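Local coordinates for protein beta-galactosidase (Geobacillus stearothermophilus, PDB 4OIF) that probably hydrolyses terminal non-reducing beta-D-galactose residues from beta-D-galactosides, as a zinc-containing trimeric member of glycoside hydrolase family 42, at residues A[14-18]-A[394-398]; A[346-350]-A[397-401]. All blocks are in the same frame, centred on the assembly; numbering follows the deposited sequence.

How the contacts relate
From the N terminus, the chain enters contact 1 at 14-18, the start of the first barrel strand, and passes through most of the catalytic barrel before reaching the partner segment 394-398 on helix 386-399. On the way it runs through helix 341-351, where contact 2 begins at 346-350; that much shorter loop closes at 397-401. The second loop thus starts inside the first and overruns it by a few residues, and both end on the same helix, sharing Ala-397 and Leu-398. With centres about 6 Å apart, the contacts form one buried cluster joining the first strand, the last barrel helix and the helix before it.

Contact 1 of 2, residues A[14-18]-A[394-398]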
loop_
_atom_site.group_PDB
_atom_site.type_symbol
_atom_site.label_atom_id
_atom_site.label_comp_id
_atom_site.label_asym_id
_atom_site.label_seq_id
_atom_site.Cartn_x
_atom_site.Cartn_y
_atom_site.Cartn_z
ATOM N N PHE A 14 -44.369 6.024 -20.487
ATOM C CA PHE A 14 -43.455 5.154 -21.205
ATOM C C PHE A 14 -42.177 4.974 -20.406
ATOM O O PHE A 14 -41.835 5.815 -19.581
ATOM C CB PHE A 14 -43.143 5.725 -22.586
ATOM C CG PHE A 14 -42.546 7.101 -22.553
ATOM C CD1 PHE A 14 -41.170 7.272 -22.554
ATOM C CD2 PHE A 14 -43.358 8.224 -22.532
ATOM C CE1 PHE A 14 -40.608 8.537 -22.526
ATOM C CE2 PHE A 14 -42.815 9.489 -22.501
ATOM C CZ PHE A 14 -41.433 9.653 -22.494
ATOM N N ILE A 15 -41.468 3.879 -20.649
ATOM C CA ILE A 15 -40.202 3.649 -19.971
ATOM C C ILE A 15 -39.136 4.544 -20.589
ATOM O O ILE A 15 -38.878 4.473 -21.790
ATOM C CB ILE A 15 -39.776 2.178 -20.041
ATOM C CG1 ILE A 15 -40.513 1.378 -18.964
ATOM C CG2 ILE A 15 -38.278 2.054 -19.833
ATOM C CD1 ILE A 15 -40.969 0.018 -19.416
ATOM N N LEU A 16 -38.552 5.411 -19.768
ATOM C CA LEU A 16 -37.547 6.347 -20.243
ATOM C C LEU A 16 -36.378 5.576 -20.828
ATOM O O LEU A 16 -35.938 4.605 -20.248
ATOM C CB LEU A 16 -37.055 7.256 -19.117
ATOM C CG LEU A 16 -38.103 7.697 -18.095
ATOM C CD1 LEU A 16 -37.461 8.628 -17.084
ATOM C CD2 LEU A 16 -39.299 8.353 -18.785
ATOM N N HIS A 17 -35.890 6.002 -21.983
ATOM C CA HIS A 17 -34.710 5.385 -22.555
ATOM C C HIS A 17 -33.818 6.481 -23.107
ATOM O O HIS A 17 -34.253 7.289 -23.918
ATOM C CB HIS A 17 -35.088 4.387 -23.646
ATOM C CG HIS A 17 -33.928 3.619 -24.190
ATOM N ND1 HIS A 17 -33.768 3.372 -25.538
ATOM C CD2 HIS A 17 -32.876 3.032 -23.572
ATOM C CE1 HIS A 17 -32.665 2.667 -25.726
ATOM N NE2 HIS A 17 -32.105 2.444 -24.550
ATOM N N GLY A 18 -32.572 6.526 -22.653
ATOM C CA GLY A 18 -31.674 7.562 -23.133
ATOM C C GLY A 18 -30.573 7.750 -22.126
ATOM O O GLY A 18 -29.981 6.768 -21.708
ATOM N N VAL A 394 -32.744 -2.646 -27.182
ATOM C CA VAL A 394 -33.349 -2.356 -25.887
ATOM C C VAL A 394 -34.477 -1.342 -26.077
ATOM O O VAL A 394 -35.567 -1.536 -25.546
ATOM C CB VAL A 394 -32.315 -1.838 -24.845
ATOM C CG1 VAL A 394 -33.016 -1.223 -23.641
ATOM C CG2 VAL A 394 -31.410 -2.976 -24.393
ATOM N N GLY A 395 -34.224 -0.286 -26.856
ATOM C CA GLY A 395 -35.232 0.730 -27.130
ATOM C C GLY A 395 -36.524 0.163 -27.708
ATOM O O GLY A 395 -37.627 0.436 -27.199
ATOM N N LYS A 396 -36.371 -0.636 -28.768
ATOM C CA LYS A 396 -37.490 -1.317 -29.417
ATOM C C LYS A 396 -38.247 -2.178 -28.421
ATOM O O LYS A 396 -39.474 -2.269 -28.466
ATOM C CB LYS A 396 -37.002 -2.184 -30.580
ATOM C CG LYS A 396 -36.273 -1.420 -31.673
ATOM C CD LYS A 396 -35.597 -2.374 -32.648
ATOM C CE LYS A 396 -34.884 -1.626 -33.772
ATOM N NZ LYS A 396 -34.400 -2.548 -34.843
ATOM N N ALA A 397 -37.509 -2.812 -27.517
ATOM C CA ALA A 397 -38.155 -3.652 -26.530
ATOM C C ALA A 397 -38.957 -2.804 -25.548
ATOM O O ALA A 397 -40.093 -3.148 -25.204
ATOM C CB ALA A 397 -37.135 -4.502 -25.810
ATOM N N LEU A 398 -38.379 -1.683 -25.120
ATOM C CA LEU A 398 -39.006 -0.828 -24.117
ATOM C C LEU A 398 -40.267 -0.172 -24.652
ATOM O O LEU A 398 -41.216 0.060 -23.912
ATOM C CB LEU A 398 -38.037 0.254 -23.633
ATOM C CG LEU A 398 -36.767 -0.160 -22.886
ATOM C CD1 LEU A 398 -35.948 1.085 -22.533
ATOM C CD2 LEU A 398 -37.072 -1.002 -21.631
#
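Two torsions bring His-17 and Leu-398 together: CG of His-17 lies anti to its backbone N (chi1 -175°), which carries the imidazole out from the strand toward the helix, while CG of Leu-398 stands anti to its carbonyl carbon (chi1 -64°) and turns the methyl fork back to meet it. CD1 of Leu-398 rests 3.6 Å from CB of His-17, at the root of the ring, and the two side chains cross at about a right angle. Ile-15 meets the same fork, its CG2 touching both CD1 and CD2 of Leu-398, each at 3.7 Å. Farther out, the imidazole lies against bare backbone, with ND1 of His-17 3.4 Å from CA of Gly-395. A beta carbon on Gly-395 would come within 3.1 Å of that nitrogen, so the lack of a side chain lets ring and helix approach so closely. CG1 of Val-394 packs near the far end of the ring, 3.9 Å from NE2 of His-17. Both ring nitrogens are buried yet satisfied, ND1 by the carbonyl of His-44 and NE2 by the hydroxyl of Tyr-359, and these two bonds fix the ring's rotation. A leucine in place of His-17 would probably leave the Tyr-359 hydroxyl and the His-44 carbonyl without these mates and open a gap over Gly-395. Leu-16, between the two helix-facing residues, points away from the helix. Strand 16-18 and helix 394-398 run nearly antiparallel, at 166°, with their axes 9.3 Å apart. This is the layering of a TIM barrel, here at its closure: the last helix of the (beta/alpha)8 fold covers the first strand, which pairs in parallel with the final strand, 356-359.

Contact 2 of 2, residues A[346-350]-A[397-401]; sequences SMQMI and ALKKM
No flat group takes part where Met-347 and Ile-350 meet Ala-397, Leu-398 and Met-401: there is no face or edge to assign, and methyl, methylene and thioether groups do all the touching. The nearby aromatic residue Phe-642, on strand 638-645 of the C-terminal antiparallel sheet, borders the cluster from outside and is touched by Met-347, Ile-350 and Met-401. Met-347 does the bridging. Its chain leaves the helix with CG anti to the carbonyl carbon and bends at chi2 (-62°) and again at chi3, which together carry the terminal methyl across to the opposing helix. There CE of Met-347 lies 4.0 Å from CB of Ala-397 and 4.1 Å from CD2 of Leu-398. One atom back, SD of Met-347 is 4.0 Å from CE of Met-401, and the two methionine side chains cross at a slant. Met-401 reaches back from beyond the helical turns, extended as far as its sulfur and then folded at chi3 (69°). That last bend places CE of Met-401 3.7 Å from CG2 of Ile-350 while keeping it in touch with the sulfur of Met-347. CG1 of Ile-350 adds a looser touch to CD2 of Leu-398, at 4.2 Å. No hydrogen bond spans the two segments, and every touching residue is buried, so the adhesion is dispersive, carried by the methionine side chains and their aliphatic neighbours. Ile-357 of the final strand lies beneath, touching both Ile-350 and Leu-398. The arrangement is that of consecutive outer helices in a TIM barrel, packed side by side over the strand that connects them, with the C-terminal domain covering their junction.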
loop_
_atom_site.group_PDB
_atom_site.type_symbol
_atom_site.label_atom_id
_atom_site.label_comp_id
_atom_site.label_asym_id
_atom_site.label_seq_id
_atom_site.Cartn_x
_atom_site.Cartn_y
_atom_site.Cartn_z
ATOM N N SER A 346 -30.493 -4.617 -18.800
ATOM C CA SER A 346 -31.550 -3.616 -18.831
ATOM C C SER A 346 -32.891 -4.218 -18.409
ATOM O O SER A 346 -33.660 -3.621 -17.611
ATOM C CB SER A 346 -31.648 -3.003 -20.224
ATOM O OG SER A 346 -30.383 -2.542 -20.643
ATOM N N MET A 347 -33.167 -5.411 -18.934
ATOM C CA MET A 347 -34.397 -6.093 -18.552
ATOM C C MET A 347 -34.405 -6.392 -17.054
ATOM O O MET A 347 -35.454 -6.278 -16.409
ATOM C CB MET A 347 -34.581 -7.378 -19.355
ATOM C CG MET A 347 -34.765 -7.128 -20.840
ATOM S SD MET A 347 -36.234 -6.146 -21.195
ATOM C CE MET A 347 -35.517 -4.806 -22.130
ATOM N N GLN A 348 -33.245 -6.755 -16.501
ATOM C CA GLN A 348 -33.165 -7.019 -15.067
ATOM C C GLN A 348 -33.503 -5.765 -14.280
ATOM O O GLN A 348 -34.179 -5.818 -13.242
ATOM C CB GLN A 348 -31.786 -7.519 -14.657
ATOM C CG GLN A 348 -31.747 -7.901 -13.185
ATOM C CD GLN A 348 -30.352 -8.140 -12.643
ATOM O OE1 GLN A 348 -29.362 -7.603 -13.157
ATOM N NE2 GLN A 348 -30.266 -8.942 -11.582
ATOM N N MET A 349 -33.030 -4.630 -14.787
ATOM C CA MET A 349 -33.324 -3.362 -14.144
ATOM C C MET A 349 -34.821 -3.102 -14.124
ATOM O O MET A 349 -35.371 -2.731 -13.078
ATOM C CB MET A 349 -32.585 -2.225 -14.841
ATOM C CG MET A 349 -31.126 -2.142 -14.436
ATOM S SD MET A 349 -30.952 -1.670 -12.707
ATOM C CE MET A 349 -29.199 -1.944 -12.471
ATOM N N ILE A 350 -35.485 -3.302 -15.262
ATOM C CA ILE A 350 -36.940 -3.112 -15.288
ATOM C C ILE A 350 -37.660 -4.112 -14.362
ATOM O O ILE A 350 -38.666 -3.794 -13.732
ATOM C CB ILE A 350 -37.498 -3.240 -16.728
ATOM C CG1 ILE A 350 -36.781 -2.253 -17.658
ATOM C CG2 ILE A 350 -39.030 -3.025 -16.772
ATOM C CD1 ILE A 350 -36.939 -0.808 -17.241
ATOM N N ALA A 397 -37.509 -2.812 -27.517
ATOM C CA ALA A 397 -38.155 -3.652 -26.530
ATOM C C ALA A 397 -38.957 -2.804 -25.548
ATOM O O ALA A 397 -40.093 -3.148 -25.204
ATOM C CB ALA A 397 -37.135 -4.502 -25.810
ATOM N N LEU A 398 -38.379 -1.683 -25.120
ATOM C CA LEU A 398 -39.006 -0.828 -24.117
ATOM C C LEU A 398 -40.267 -0.172 -24.652
ATOM O O LEU A 398 -41.216 0.060 -23.912
ATOM C CB LEU A 398 -38.037 0.254 -23.633
ATOM C CG LEU A 398 -36.767 -0.160 -22.886
ATOM C CD1 LEU A 398 -35.948 1.085 -22.533
ATOM C CD2 LEU A 398 -37.072 -1.002 -21.631
ATOM N N LYS A 399 -40.279 0.140 -25.940
ATOM C CA LYS A 399 -41.485 0.723 -26.515
ATOM C C LYS A 399 -42.699 -0.201 -26.376
ATOM O O LYS A 399 -43.831 0.268 -26.311
ATOM C CB LYS A 399 -41.248 1.093 -27.978
ATOM C CG LYS A 399 -40.324 2.292 -28.106
ATOM C CD LYS A 399 -40.039 2.707 -29.539
ATOM C CE LYS A 399 -39.346 4.071 -29.547
ATOM N NZ LYS A 399 -38.893 4.517 -30.898
ATOM N N LYS A 400 -42.469 -1.510 -26.301
ATOM C CA LYS A 400 -43.572 -2.457 -26.142
ATOM C C LYS A 400 -43.898 -2.721 -24.679
ATOM O O LYS A 400 -44.668 -3.632 -24.382
ATOM C CB LYS A 400 -43.261 -3.796 -26.816
ATOM C CG LYS A 400 -42.812 -3.710 -28.263
ATOM C CD LYS A 400 -42.446 -5.092 -28.797
ATOM C CE LYS A 400 -41.846 -5.023 -30.201
ATOM N NZ LYS A 400 -41.468 -6.378 -30.710
ATOM N N MET A 401 -43.330 -1.933 -23.769
ATOM C CA MET A 401 -43.425 -2.254 -22.344
ATOM C C MET A 401 -44.081 -1.174 -21.478
ATOM O O MET A 401 -43.897 -1.152 -20.265
ATOM C CB MET A 401 -42.018 -2.577 -21.802
ATOM C CG MET A 401 -41.498 -3.949 -22.240
ATOM S SD MET A 401 -39.731 -4.209 -21.993
ATOM C CE MET A 401 -39.604 -4.287 -20.209
#